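Local coordinates for macrolide export ATP-binding/permease protein MacB (Actinobacillus actinomycetemcomitans, PDB 3FTJ) that probably exports macrolides as the non-canonical ABC transporter of a tripartite efflux system, the chain here being its periplasmic region, at residues 14-19 with 208-213; 91-96 with 136-141; 18-23 with 31-36. One frame throughout, in Å; residues are numbered along the deposited sequence.

Contact 1. Residues 14-19 with 208-213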
loop_
_atom_site.group_PDB
_atom_site.type_symbol
_atom_site.label_atom_id
_atom_site.label_comp_id
_atom_site.label_asym_id
_atom_site.label_seq_id
_atom_site.Cartn_x
_atom_site.Cartn_y
_atom_site.Cartn_z
ATOM N N ASN A 14 15.303 2.352 -3.244
ATOM C CA ASN A 14 15.140 1.090 -3.963
ATOM C C ASN A 14 13.677 0.689 -4.142
ATOM O O ASN A 14 13.382 -0.424 -4.583
ATOM C CB ASN A 14 15.929 -0.030 -3.278
ATOM C CG ASN A 14 17.363 -0.133 -3.789
ATOM O OD1 ASN A 14 17.626 0.040 -4.982
ATOM N ND2 ASN A 14 18.294 -0.424 -2.884
ATOM N N THR A 15 12.768 1.597 -3.800
ATOM C CA THR A 15 11.345 1.363 -3.995
ATOM C C THR A 15 10.712 2.440 -4.868
ATOM O O THR A 15 11.115 3.600 -4.836
ATOM C CB THR A 15 10.591 1.331 -2.660
ATOM O OG1 THR A 15 10.634 2.629 -2.064
ATOM C CG2 THR A 15 11.220 0.319 -1.714
ATOM N N MET A 16 9.720 2.043 -5.655
ATOM C CA MET A 16 8.955 2.982 -6.461
ATOM C C MET A 16 7.492 2.654 -6.286
ATOM O O MET A 16 7.132 1.482 -6.206
ATOM C CB MET A 16 9.315 2.853 -7.934
ATOM C CG MET A 16 10.774 3.087 -8.220
ATOM S SD MET A 16 11.150 2.870 -9.962
ATOM C CE MET A 16 12.915 3.185 -9.920
ATOM N N THR A 17 6.655 3.687 -6.228
ATOM C CA THR A 17 5.213 3.502 -6.107
ATOM C C THR A 17 4.529 4.028 -7.358
ATOM O O THR A 17 4.720 5.182 -7.749
ATOM C CB THR A 17 4.645 4.214 -4.859
ATOM O OG1 THR A 17 5.334 3.752 -3.688
ATOM C CG2 THR A 17 3.141 3.940 -4.703
ATOM N N ILE A 18 3.744 3.168 -7.992
ATOM C CA ILE A 18 3.009 3.531 -9.190
ATOM C C ILE A 18 1.564 3.901 -8.836
ATOM O O ILE A 18 0.872 3.141 -8.155
ATOM C CB ILE A 18 3.030 2.378 -10.192
ATOM C CG1 ILE A 18 4.468 1.881 -10.371
ATOM C CG2 ILE A 18 2.438 2.816 -11.522
ATOM C CD1 ILE A 18 4.578 0.409 -10.606
ATOM N N PHE A 19 1.125 5.070 -9.297
ATOM C CA PHE A 19 -0.196 5.612 -8.988
ATOM C C PHE A 19 -1.019 5.832 -10.254
ATOM O O PHE A 19 -0.470 6.135 -11.306
ATOM C CB PHE A 19 -0.061 6.973 -8.301
ATOM C CG PHE A 19 0.484 6.905 -6.908
ATOM C CD1 PHE A 19 -0.351 6.655 -5.836
ATOM C CD2 PHE A 19 1.828 7.115 -6.668
ATOM C CE1 PHE A 19 0.144 6.598 -4.553
ATOM C CE2 PHE A 19 2.327 7.063 -5.385
ATOM C CZ PHE A 19 1.484 6.807 -4.327
ATOM N N ILE A 208 4.954 7.503 -11.561
ATOM C CA ILE A 208 5.817 6.788 -10.634
ATOM C C ILE A 208 6.442 7.748 -9.635
ATOM O O ILE A 208 6.921 8.822 -10.003
ATOM C CB ILE A 208 6.906 6.011 -11.393
ATOM C CG1 ILE A 208 6.260 5.037 -12.385
ATOM C CG2 ILE A 208 7.818 5.273 -10.422
ATOM C CD1 ILE A 208 7.224 4.025 -12.971
ATOM N N MET A 209 6.404 7.359 -8.365
ATOM C CA MET A 209 6.988 8.137 -7.283
ATOM C C MET A 209 8.194 7.385 -6.751
ATOM O O MET A 209 8.090 6.221 -6.381
ATOM C CB MET A 209 5.992 8.302 -6.136
ATOM C CG MET A 209 4.725 9.047 -6.470
ATOM S SD MET A 209 4.895 10.818 -6.202
ATOM C CE MET A 209 5.126 11.404 -7.878
ATOM N N ASN A 210 9.336 8.061 -6.710
ATOM C CA ASN A 210 10.546 7.505 -6.122
ATOM C C ASN A 210 11.498 8.620 -5.718
ATOM O O ASN A 210 11.144 9.799 -5.781
ATOM C CB ASN A 210 11.227 6.536 -7.092
ATOM C CG ASN A 210 11.442 7.139 -8.460
ATOM O OD1 ASN A 210 11.515 8.357 -8.611
ATOM N ND2 ASN A 210 11.551 6.288 -9.470
ATOM N N SER A 211 12.705 8.246 -5.309
ATOM C CA SER A 211 13.728 9.221 -4.940
ATOM C C SER A 211 13.926 10.262 -6.042
ATOM O O SER A 211 13.928 11.465 -5.782
ATOM C CB SER A 211 15.049 8.515 -4.644
ATOM O OG SER A 211 15.979 9.416 -4.074
ATOM N N ASP A 212 14.079 9.792 -7.276
ATOM C CA ASP A 212 14.275 10.692 -8.408
ATOM C C ASP A 212 13.153 11.725 -8.544
ATOM O O ASP A 212 13.410 12.891 -8.850
ATOM C CB ASP A 212 14.418 9.905 -9.710
ATOM C CG ASP A 212 14.710 10.802 -10.897
ATOM O OD1 ASP A 212 15.786 11.446 -10.904
ATOM O OD2 ASP A 212 13.860 10.866 -11.820
ATOM N N THR A 213 11.911 11.294 -8.325
ATOM C CA THR A 213 10.761 12.195 -8.378
ATOM C C THR A 213 10.844 13.293 -7.323
ATOM O O THR A 213 10.647 14.466 -7.626
ATOM C CB THR A 213 9.429 11.443 -8.189
ATOM O OG1 THR A 213 9.145 10.670 -9.359
ATOM C CG2 THR A 213 8.294 12.433 -7.958
#

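Contact 2. Residues 91-96 with 136-141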
loop_
_atom_site.group_PDB
_atom_site.type_symbol
_atom_site.label_atom_id
_atom_site.label_comp_id
_atom_site.label_asym_id
_atom_site.label_seq_id
_atom_site.Cartn_x
_atom_site.Cartn_y
_atom_site.Cartn_z
ATOM N N GLN A 91 3.499 -6.698 17.781
ATOM C CA GLN A 91 2.733 -7.694 18.523
ATOM C C GLN A 91 1.929 -8.616 17.594
ATOM O O GLN A 91 1.459 -8.193 16.540
ATOM C CB GLN A 91 1.802 -6.988 19.514
ATOM C CG GLN A 91 0.960 -7.923 20.336
ATOM C CD GLN A 91 -0.060 -7.197 21.185
ATOM O OE1 GLN A 91 -0.165 -5.967 21.145
ATOM N NE2 GLN A 91 -0.823 -7.956 21.962
ATOM N N GLY A 92 1.776 -9.877 17.987
ATOM C CA GLY A 92 1.067 -10.847 17.167
ATOM C C GLY A 92 1.848 -11.242 15.929
ATOM O O GLY A 92 3.027 -11.587 16.017
ATOM N N ARG A 93 1.197 -11.203 14.772
ATOM C CA ARG A 93 1.842 -11.582 13.519
ATOM C C ARG A 93 1.405 -10.682 12.356
ATOM O O ARG A 93 0.420 -9.946 12.462
ATOM C CB ARG A 93 1.532 -13.039 13.178
ATOM C CG ARG A 93 0.120 -13.259 12.634
ATOM C CD ARG A 93 -0.123 -14.714 12.271
ATOM N NE ARG A 93 -1.478 -14.971 11.775
ATOM C CZ ARG A 93 -1.868 -14.797 10.513
ATOM N NH1 ARG A 93 -1.011 -14.342 9.608
ATOM N NH2 ARG A 93 -3.119 -15.072 10.155
ATOM N N LEU A 94 2.148 -10.750 11.254
ATOM C CA LEU A 94 1.812 -10.033 10.028
ATOM C C LEU A 94 1.071 -10.956 9.064
ATOM O O LEU A 94 0.930 -12.156 9.328
ATOM C CB LEU A 94 3.079 -9.508 9.343
ATOM C CG LEU A 94 3.979 -8.551 10.126
ATOM C CD1 LEU A 94 5.132 -8.089 9.247
ATOM C CD2 LEU A 94 3.188 -7.359 10.641
ATOM N N LEU A 95 0.604 -10.400 7.947
ATOM C CA LEU A 95 -0.053 -11.205 6.923
ATOM C C LEU A 95 0.934 -12.192 6.337
ATOM O O LEU A 95 2.138 -11.912 6.271
ATOM C CB LEU A 95 -0.603 -10.343 5.783
ATOM C CG LEU A 95 -1.800 -9.409 5.978
ATOM C CD1 LEU A 95 -2.971 -10.132 6.629
ATOM C CD2 LEU A 95 -1.399 -8.229 6.798
ATOM N N THR A 96 0.407 -13.331 5.897
ATOM C CA THR A 96 1.184 -14.359 5.222
ATOM C C THR A 96 0.649 -14.571 3.810
ATOM O O THR A 96 -0.413 -14.054 3.444
ATOM C CB THR A 96 1.088 -15.707 5.958
ATOM O OG1 THR A 96 -0.285 -16.101 6.051
ATOM C CG2 THR A 96 1.677 -15.609 7.352
ATOM N N ARG A 136 -10.758 -10.386 11.915
ATOM C CA ARG A 136 -10.064 -10.751 13.149
ATOM C C ARG A 136 -8.680 -10.102 13.228
ATOM O O ARG A 136 -7.883 -10.212 12.299
ATOM C CB ARG A 136 -9.952 -12.275 13.264
ATOM C CG ARG A 136 -9.080 -12.747 14.404
ATOM C CD ARG A 136 -9.208 -14.255 14.596
ATOM N NE ARG A 136 -8.918 -14.997 13.370
ATOM C CZ ARG A 136 -7.698 -15.360 12.989
ATOM N NH1 ARG A 136 -6.651 -15.044 13.740
ATOM N NH2 ARG A 136 -7.519 -16.040 11.861
ATOM N N VAL A 137 -8.408 -9.410 14.332
ATOM C CA VAL A 137 -7.120 -8.758 14.545
ATOM C C VAL A 137 -6.011 -9.780 14.819
ATOM O O VAL A 137 -6.085 -10.544 15.784
ATOM C CB VAL A 137 -7.197 -7.754 15.708
ATOM C CG1 VAL A 137 -5.852 -7.064 15.904
ATOM C CG2 VAL A 137 -8.285 -6.728 15.444
ATOM N N ILE A 138 -4.989 -9.800 13.968
ATOM C CA ILE A 138 -3.933 -10.797 14.109
ATOM C C ILE A 138 -2.609 -10.187 14.573
ATOM O O ILE A 138 -1.704 -10.907 15.000
ATOM C CB ILE A 138 -3.699 -11.605 12.792
ATOM C CG1 ILE A 138 -3.298 -10.678 11.638
ATOM C CG2 ILE A 138 -4.925 -12.414 12.419
ATOM C CD1 ILE A 138 -2.697 -11.424 10.444
ATOM N N GLY A 139 -2.499 -8.865 14.508
ATOM C CA GLY A 139 -1.255 -8.215 14.863
ATOM C C GLY A 139 -1.330 -6.703 14.894
ATOM O O GLY A 139 -2.381 -6.109 14.617
ATOM N N VAL A 140 -0.194 -6.089 15.228
ATOM C CA VAL A 140 -0.068 -4.644 15.367
ATOM C C VAL A 140 1.307 -4.218 14.871
ATOM O O VAL A 140 2.306 -4.857 15.195
ATOM C CB VAL A 140 -0.188 -4.216 16.846
ATOM C CG1 VAL A 140 -0.084 -2.701 16.982
ATOM C CG2 VAL A 140 -1.487 -4.709 17.436
ATOM N N VAL A 141 1.357 -3.145 14.087
ATOM C CA VAL A 141 2.626 -2.608 13.603
ATOM C C VAL A 141 2.802 -1.160 14.049
ATOM O O VAL A 141 1.840 -0.504 14.451
ATOM C CB VAL A 141 2.722 -2.652 12.065
ATOM C CG1 VAL A 141 2.838 -4.088 11.569
ATOM C CG2 VAL A 141 1.525 -1.951 11.431
HETATM O O HOH W 1 -3.636 -15.578 13.978
#

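Contact 3. Residues 18-23 with 31-36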
loop_
_atom_site.group_PDB
_atom_site.type_symbol
_atom_site.label_atom_id
_atom_site.label_comp_id
_atom_site.label_asym_id
_atom_site.label_seq_id
_atom_site.Cartn_x
_atom_site.Cartn_y
_atom_site.Cartn_z
ATOM N N ILE A 18 3.744 3.168 -7.992
ATOM C CA ILE A 18 3.009 3.531 -9.190
ATOM C C ILE A 18 1.564 3.901 -8.836
ATOM O O ILE A 18 0.872 3.141 -8.155
ATOM C CB ILE A 18 3.030 2.378 -10.192
ATOM C CG1 ILE A 18 4.468 1.881 -10.371
ATOM C CG2 ILE A 18 2.438 2.816 -11.522
ATOM C CD1 ILE A 18 4.578 0.409 -10.606
ATOM N N PHE A 19 1.125 5.070 -9.297
ATOM C CA PHE A 19 -0.196 5.612 -8.988
ATOM C C PHE A 19 -1.019 5.832 -10.254
ATOM O O PHE A 19 -0.470 6.135 -11.306
ATOM C CB PHE A 19 -0.061 6.973 -8.301
ATOM C CG PHE A 19 0.484 6.905 -6.908
ATOM C CD1 PHE A 19 -0.351 6.655 -5.836
ATOM C CD2 PHE A 19 1.828 7.115 -6.668
ATOM C CE1 PHE A 19 0.144 6.598 -4.553
ATOM C CE2 PHE A 19 2.327 7.063 -5.385
ATOM C CZ PHE A 19 1.484 6.807 -4.327
ATOM N N ASN A 20 -2.339 5.716 -10.136
ATOM C CA ASN A 20 -3.236 6.092 -11.221
ATOM C C ASN A 20 -3.159 7.584 -11.492
ATOM O O ASN A 20 -2.965 8.373 -10.569
ATOM C CB ASN A 20 -4.679 5.730 -10.866
ATOM C CG ASN A 20 -4.863 4.252 -10.642
ATOM O OD1 ASN A 20 -5.253 3.820 -9.564
ATOM N ND2 ASN A 20 -4.558 3.465 -11.656
ATOM N N GLY A 21 -3.323 7.969 -12.751
ATOM C CA GLY A 21 -3.423 9.374 -13.094
ATOM C C GLY A 21 -2.129 9.980 -13.600
ATOM O O GLY A 21 -1.222 9.262 -14.020
ATOM N N ASN A 22 -2.043 11.307 -13.531
ATOM C CA ASN A 22 -0.947 12.049 -14.148
ATOM C C ASN A 22 -0.044 12.761 -13.149
ATOM O O ASN A 22 1.027 13.248 -13.507
ATOM C CB ASN A 22 -1.506 13.051 -15.155
ATOM C CG ASN A 22 -2.327 12.383 -16.243
ATOM O OD1 ASN A 22 -3.401 12.863 -16.615
ATOM N ND2 ASN A 22 -1.826 11.267 -16.757
ATOM N N GLY A 23 -0.481 12.819 -11.896
ATOM C CA GLY A 23 0.305 13.423 -10.839
ATOM C C GLY A 23 -0.594 13.921 -9.725
ATOM O O GLY A 23 -1.817 13.927 -9.866
ATOM N N HIS A 31 -8.655 9.599 -9.679
ATOM C CA HIS A 31 -9.844 8.832 -9.319
ATOM C C HIS A 31 -10.057 7.622 -10.232
ATOM O O HIS A 31 -10.603 6.610 -9.803
ATOM C CB HIS A 31 -11.087 9.722 -9.340
ATOM C CG HIS A 31 -11.204 10.629 -8.155
ATOM N ND1 HIS A 31 -10.585 11.862 -8.093
ATOM C CD2 HIS A 31 -11.883 10.495 -6.990
ATOM C CE1 HIS A 31 -10.876 12.443 -6.945
ATOM N NE2 HIS A 31 -11.660 11.633 -6.255
ATOM N N ILE A 32 -9.629 7.728 -11.485
ATOM C CA ILE A 32 -9.825 6.646 -12.439
ATOM C C ILE A 32 -8.871 5.498 -12.150
ATOM O O ILE A 32 -7.657 5.656 -12.255
ATOM C CB ILE A 32 -9.570 7.111 -13.879
ATOM C CG1 ILE A 32 -10.127 8.517 -14.100
ATOM C CG2 ILE A 32 -10.142 6.098 -14.870
ATOM C CD1 ILE A 32 -11.625 8.561 -14.165
ATOM N N GLN A 33 -9.413 4.336 -11.803
ATOM C CA GLN A 33 -8.575 3.191 -11.466
ATOM C C GLN A 33 -8.241 2.326 -12.676
ATOM O O GLN A 33 -9.093 1.586 -13.157
ATOM C CB GLN A 33 -9.278 2.310 -10.443
ATOM C CG GLN A 33 -9.128 2.750 -9.028
ATOM C CD GLN A 33 -9.544 1.665 -8.058
ATOM O OE1 GLN A 33 -10.595 1.024 -8.223
ATOM N NE2 GLN A 33 -8.727 1.456 -7.035
ATOM N N ASN A 34 -6.999 2.393 -13.151
ATOM C CA ASN A 34 -6.578 1.550 -14.263
ATOM C C ASN A 34 -5.524 0.532 -13.872
ATOM O O ASN A 34 -5.310 -0.458 -14.579
ATOM C CB ASN A 34 -6.128 2.396 -15.450
ATOM C CG ASN A 34 -7.293 2.895 -16.272
ATOM O OD1 ASN A 34 -7.369 4.072 -16.620
ATOM N ND2 ASN A 34 -8.215 1.995 -16.587
ATOM N N LEU A 35 -4.874 0.755 -12.734
ATOM C CA LEU A 35 -3.957 -0.251 -12.205
ATOM C C LEU A 35 -4.757 -1.489 -11.795
ATOM O O LEU A 35 -5.801 -1.367 -11.157
ATOM C CB LEU A 35 -3.176 0.309 -11.012
ATOM C CG LEU A 35 -2.165 1.408 -11.369
ATOM C CD1 LEU A 35 -1.575 2.056 -10.125
ATOM C CD2 LEU A 35 -1.055 0.833 -12.257
ATOM N N LYS A 36 -4.263 -2.669 -12.162
ATOM C CA LYS A 36 -4.937 -3.933 -11.867
ATOM C C LYS A 36 -4.000 -4.912 -11.198
ATOM O O LYS A 36 -2.782 -4.828 -11.347
ATOM C CB LYS A 36 -5.446 -4.605 -13.148
ATOM C CG LYS A 36 -6.048 -3.693 -14.177
ATOM C CD LYS A 36 -6.389 -4.488 -15.409
ATOM C CE LYS A 36 -7.033 -3.634 -16.487
ATOM N NZ LYS A 36 -7.619 -4.486 -17.598
#

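Contact 1. Residues 14-19 with 208-213
Met16 lies alongside Asn210, the two side chains pointing the same way, with its extended chain running alongside the amide so that CG, SD and CE all come near ND2. The closest of these is Met16 CE, 3.4 Å from Asn210 ND2, and the sulfur takes a weak hydrogen bond from the same nitrogen. That amide nitrogen is also bound to Glu190 of helix 186-201, while Asn210 OD1 accepts from Thr213 N at 3.0 Å, almost in line with its own C=O bond. Asparagine suits the place because both ends of its amide are used: with chi1 at 52°, CG sits between the backbone N and the carbonyl carbon, and OD1 caps the first turn of helix 211-219.

Before this cap the chain pairs with strand 15-20. Thr17 N reaches Met209 O at 2.9 Å, and Met209 N returns the bond to Thr17 O at 2.8 Å, both nearly straight.

The side chains sort by face. Ile18 and Ile208 lie side by side, CG1 to CG1 at 4.2 Å, and CG2 of Ile208 meets Met16 CB at 3.8 Å; these branched and flexible apolar groups pack beneath helix 186-201, where Leu193 and Leu197 touch Ile18. On the other face, less deeply buried, Met209 crosses Phe19 at about a right angle, Met209 CG 3.3 Å from Phe19 CE2 in an oblique approach. Thr17 OG1 has its partner in Thr177 on the adjoining strand, a use for a hydroxyl on this partly exposed side.

Strands 206-209 and 15-20 thus form an antiparallel pair that runs straight into an N-capped helix, within a mixed sheet whose face carrying Met16, Ile18 and Ile208 is packed against helix 186-201.

Contact 2. Residues 91-96 with 136-141
Arg136 begins the contact through water: its NH1 and the NE of Arg93 each donate to one water molecule, 3.1 Å from either nitrogen and lying at the edge of both guanidinium groups. Bridging by water probably eases the approach of two like charges, and Arg93 NH1 has its own counter-ion in Asp99.

Ile138 buries more of its surface here than any other residue of the two segments. Its CD1 stands 3.4 Å above the plane of the Arg93 guanidinium, over its centre, so a methyl covers one flat face while the polar edges bond elsewhere. Ile138 CG1, at chi1 60°, lies between the backbone N and the carbonyl carbon, and with an extended chi2 Ile138 CD1 reaches the arginine and lies 4.0 Å from Leu95 CD1. The backbone O of Ile138 accepts from Arg93 N at 2.9 Å.

This is a short antiparallel pairing at the end of strand 133-141, within the MacB-like periplasmic core domain, where the chain turns a corner at Gln91 and runs on to helix 97-102. Glycine is needed at the crossing: Gly139 faces Gly92, CA to CA 4.2 Å, and a side chain on either would clash with the opposite backbone. Gly92 also has a positive phi of 71°.

Val140 N donates to Gln91 O at 3.0 Å, while Gln91 N returns only a weak bond to Val140 O. The Val140 side chain touches helix 111-118.

Val141 packs its CG1 tightly on Leu94 CD2 at 3.4 Å, the two side chains crossing at about a right angle, with Phe82 of helix 81-85 touching both.

Contact 3. Residues 18-23 with 31-36
Ile18 meets Leu35 through its CG2 branch, 4.1 Å from Leu35 CD2, the two side chains lying obliquely across one another. The closer touch is with the backbone: Leu35 CD1 comes to 3.3 Å from Ile18 O, so the leucine spreads one methyl over the strand and the other over the Ile18 side chain. Two branched apolar residues suit this buried spot, where His201 of helix 186-201 and Ile176 of strand 175-180 also touch Leu35.

Phe19 adds little, its carbonyl carbon 3.8 Å from Leu35 CD1; its side chain turns from the loop, and the ring meets Phe207 instead.

Here strand 15-20 reaches its end, and the chain comes back through the short helix 27-31 into an irregular connection that leads to helix 37-44, all within the MacB-like periplasmic core domain. The touching parts run roughly antiparallel, but without strand pairing between them.

Asn20 lies between strand and loop. Its CG is anti to the carbonyl carbon, chi1 -61°, which swings the amide across to the 32-35 backbone. Asn20 CB lies 3.3 Å from Ile32 O, and the amide sits beside the peptide groups of Asn34 and Leu35. A short polar side chain fits such a buried place, bordered by the 32-35 backbone and by Leu35, just before the chain leaves the strand at Gly21.

Contacts 1 and 3 share Ile18 and Phe19 and work on the same strand, 15-20: contact 1 joins it to its neighbour 206-209 in the sheet by paired backbone bonds, whereas contact 3 covers its end with a loop that has no strand pairing and relies on side-chain packing. Their centres are 14 Å apart. Contact 2 lies on the opposite side of the chain's centre, about 27 Å from contact 1 between centres, yet reaches the same mixed sheet. All three are partly buried; contacts 1 and 3 bury an asparagine beside the apolar groups, the one in contact 1 capping a helix, while contact 2 has paired glycines and puts its water-bridged arginines toward the surface.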